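Local atomic coordinates of acetyl-CoA C-acetyltransferase (Syntrophomonas wolfei subsp. wolfei, PDB entry 7N7Z), a protein that probably catalyses the thiolase reaction, the reversible condensation of two acetyl-CoA molecules to acetoacetyl-CoA and free coenzyme A. Residues B[125-130]-B[143-149]. Numbering follows the deposited sequence.
Sequences IPYLLQ and VQDAMLS
Val-143 meets two residues of the facing strand: its CG2 lies 3.7 Å from CD2 of Tyr-127, at the edge of the ring, and its CB packs against CD2 of Leu-129. Gln-144 makes the antiparallel hydrogen-bonded pair with Leu-128: Gln-144 N donates to Leu-128 O (3.1 Å), and Leu-128 N donates to Gln-144 O (2.9 Å), both nearly straight. Its side chain is probably linked to Gln-130 through two waters, one between Gln-144 OE1 and Gln-130 OE1, the other accepting from Gln-130 N and lying 2.7 Å from Gln-144 OE1. At Asp-145 the backbone passes over the phenol of Tyr-127: CA sits 3.8 Å from the ring centroid, 13° off the normal, a CH-pi contact. A chi1 of -174° turns CG of Asp-145 away from the backbone N and lays the carboxylate near the CZ-OH end of the ring, planes 24° apart. Asp-145 OD1 accepts a weak capping bond from Met-147 N and forms a salt bridge with Arg-133 of a second subunit; Tyr-127 OH is hydrogen-bonded to Gly-139 O of a third subunit. Ala-146 CB fits between Leu-128 CG and Ile-125 CG2, each at 3.8 Å. Met-147 CB touches Ile-125 CD1 at 3.6 Å, the two side chains crossing at about a right angle. With Tyr-127/Asp-145 as its non-hydrogen-bonded pair, this beta hairpin, continued by strands of both neighbouring subunits, is consistent with the tetramerization loop of tetrameric thiolases.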
loop_
_atom_site.group_PDB
_atom_site.type_symbol
_atom_site.label_atom_id
_atom_site.label_comp_id
_atom_site.label_asym_id
_atom_site.label_seq_id
_atom_site.Cartn_x
_atom_site.Cartn_y
_atom_site.Cartn_z
ATOM N N ILE B 125 -4.200 0.634 14.756
ATOM C CA ILE B 125 -4.026 -0.640 14.048
ATOM C C ILE B 125 -3.704 -0.345 12.587
ATOM O O ILE B 125 -4.424 0.438 11.943
ATOM C CB ILE B 125 -5.287 -1.499 14.176
ATOM C CG1 ILE B 125 -5.486 -1.939 15.630
ATOM C CG2 ILE B 125 -5.193 -2.721 13.274
ATOM C CD1 ILE B 125 -6.853 -2.538 15.909
ATOM N N PRO B 126 -2.644 -0.919 12.022
ATOM C CA PRO B 126 -2.293 -0.604 10.634
ATOM C C PRO B 126 -3.232 -1.285 9.649
ATOM O O PRO B 126 -4.116 -2.067 10.008
ATOM C CB PRO B 126 -0.860 -1.130 10.496
ATOM C CG PRO B 126 -0.755 -2.214 11.519
ATOM C CD PRO B 126 -1.673 -1.837 12.647
ATOM N N TYR B 127 -3.035 -0.945 8.381
ATOM C CA TYR B 127 -3.625 -1.663 7.262
ATOM C C TYR B 127 -2.586 -2.620 6.688
ATOM O O TYR B 127 -1.379 -2.395 6.813
ATOM C CB TYR B 127 -4.109 -0.696 6.179
ATOM C CG TYR B 127 -5.506 -0.155 6.406
ATOM C CD1 TYR B 127 -5.828 0.534 7.570
ATOM C CD2 TYR B 127 -6.500 -0.332 5.455
ATOM C CE1 TYR B 127 -7.106 1.028 7.776
ATOM C CE2 TYR B 127 -7.778 0.158 5.651
ATOM C CZ TYR B 127 -8.076 0.836 6.810
ATOM O OH TYR B 127 -9.351 1.321 7.001
ATOM N N LEU B 128 -3.062 -3.687 6.053
ATOM C CA LEU B 128 -2.197 -4.738 5.534
ATOM C C LEU B 128 -2.180 -4.738 4.011
ATOM O O LEU B 128 -3.200 -4.475 3.366
ATOM C CB LEU B 128 -2.650 -6.119 6.019
ATOM C CG LEU B 128 -3.082 -6.266 7.476
ATOM C CD1 LEU B 128 -3.788 -7.600 7.669
ATOM C CD2 LEU B 128 -1.892 -6.142 8.410
ATOM N N LEU B 129 -1.015 -5.050 3.447
ATOM C CA LEU B 129 -0.857 -5.349 2.024
ATOM C C LEU B 129 -0.435 -6.814 1.934
ATOM O O LEU B 129 0.742 -7.143 2.113
ATOM C CB LEU B 129 0.162 -4.425 1.369
ATOM C CG LEU B 129 -0.202 -2.939 1.326
ATOM C CD1 LEU B 129 0.946 -2.130 0.739
ATOM C CD2 LEU B 129 -1.478 -2.717 0.527
ATOM N N GLN B 130 -1.403 -7.691 1.660
ATOM C CA GLN B 130 -1.149 -9.126 1.755
ATOM C C GLN B 130 -0.216 -9.610 0.649
ATOM O O GLN B 130 0.638 -10.472 0.887
ATOM C CB GLN B 130 -2.474 -9.890 1.720
ATOM C CG GLN B 130 -2.367 -11.362 2.096
ATOM C CD GLN B 130 -1.884 -11.576 3.520
ATOM O OE1 GLN B 130 -2.676 -11.575 4.464
ATOM N NE2 GLN B 130 -0.579 -11.771 3.680
ATOM N N VAL B 143 -6.465 -3.478 0.103
ATOM C CA VAL B 143 -5.730 -2.970 1.256
ATOM C C VAL B 143 -6.656 -3.139 2.458
ATOM O O VAL B 143 -7.703 -2.494 2.547
ATOM C CB VAL B 143 -5.285 -1.514 1.060
ATOM C CG1 VAL B 143 -6.438 -0.624 0.605
ATOM C CG2 VAL B 143 -4.649 -0.970 2.333
ATOM N N GLN B 144 -6.275 -4.026 3.373
ATOM C CA GLN B 144 -7.187 -4.574 4.367
ATOM C C GLN B 144 -7.084 -3.821 5.684
ATOM O O GLN B 144 -5.980 -3.548 6.168
ATOM C CB GLN B 144 -6.893 -6.056 4.600
ATOM C CG GLN B 144 -7.647 -6.992 3.677
ATOM C CD GLN B 144 -7.129 -8.411 3.749
ATOM O OE1 GLN B 144 -6.098 -8.736 3.162
ATOM N NE2 GLN B 144 -7.842 -9.264 4.472
ATOM N N ASP B 145 -8.239 -3.499 6.263
ATOM C CA ASP B 145 -8.308 -2.974 7.621
ATOM C C ASP B 145 -8.115 -4.139 8.585
ATOM O O ASP B 145 -9.021 -4.959 8.767
ATOM C CB ASP B 145 -9.642 -2.270 7.853
ATOM C CG ASP B 145 -9.707 -1.574 9.198
ATOM O OD1 ASP B 145 -8.878 -1.897 10.074
ATOM O OD2 ASP B 145 -10.584 -0.705 9.379
ATOM N N ALA B 146 -6.932 -4.219 9.199
ATOM C CA ALA B 146 -6.612 -5.371 10.037
ATOM C C ALA B 146 -7.538 -5.473 11.242
ATOM O O ALA B 146 -7.829 -6.582 11.704
ATOM C CB ALA B 146 -5.156 -5.296 10.495
ATOM N N MET B 147 -8.001 -4.338 11.771
ATOM C CA MET B 147 -8.939 -4.386 12.887
ATOM C C MET B 147 -10.172 -5.204 12.532
ATOM O O MET B 147 -10.788 -5.816 13.413
ATOM C CB MET B 147 -9.342 -2.969 13.298
ATOM C CG MET B 147 -10.339 -2.909 14.455
ATOM S SD MET B 147 -11.483 -1.524 14.339
ATOM C CE MET B 147 -10.345 -0.155 14.183
ATOM N N LEU B 148 -10.546 -5.228 11.256
ATOM C CA LEU B 148 -11.685 -6.014 10.801
ATOM C C LEU B 148 -11.253 -7.412 10.363
ATOM O O LEU B 148 -11.740 -8.415 10.895
ATOM C CB LEU B 148 -12.393 -5.287 9.652
ATOM C CG LEU B 148 -12.892 -3.873 9.952
ATOM C CD1 LEU B 148 -13.545 -3.279 8.715
ATOM C CD2 LEU B 148 -13.859 -3.874 11.122
ATOM N N SER B 149 -10.325 -7.487 9.406
ATOM C CA SER B 149 -9.987 -8.770 8.800
ATOM C C SER B 149 -9.277 -9.695 9.778
ATOM O O SER B 149 -9.443 -10.919 9.701
ATOM C CB SER B 149 -9.123 -8.548 7.556
ATOM O OG SER B 149 -7.891 -7.928 7.887
HETATM O O HOH W 1 -5.070 -10.618 4.716
HETATM O O HOH W 2 -4.403 -7.163 1.852
#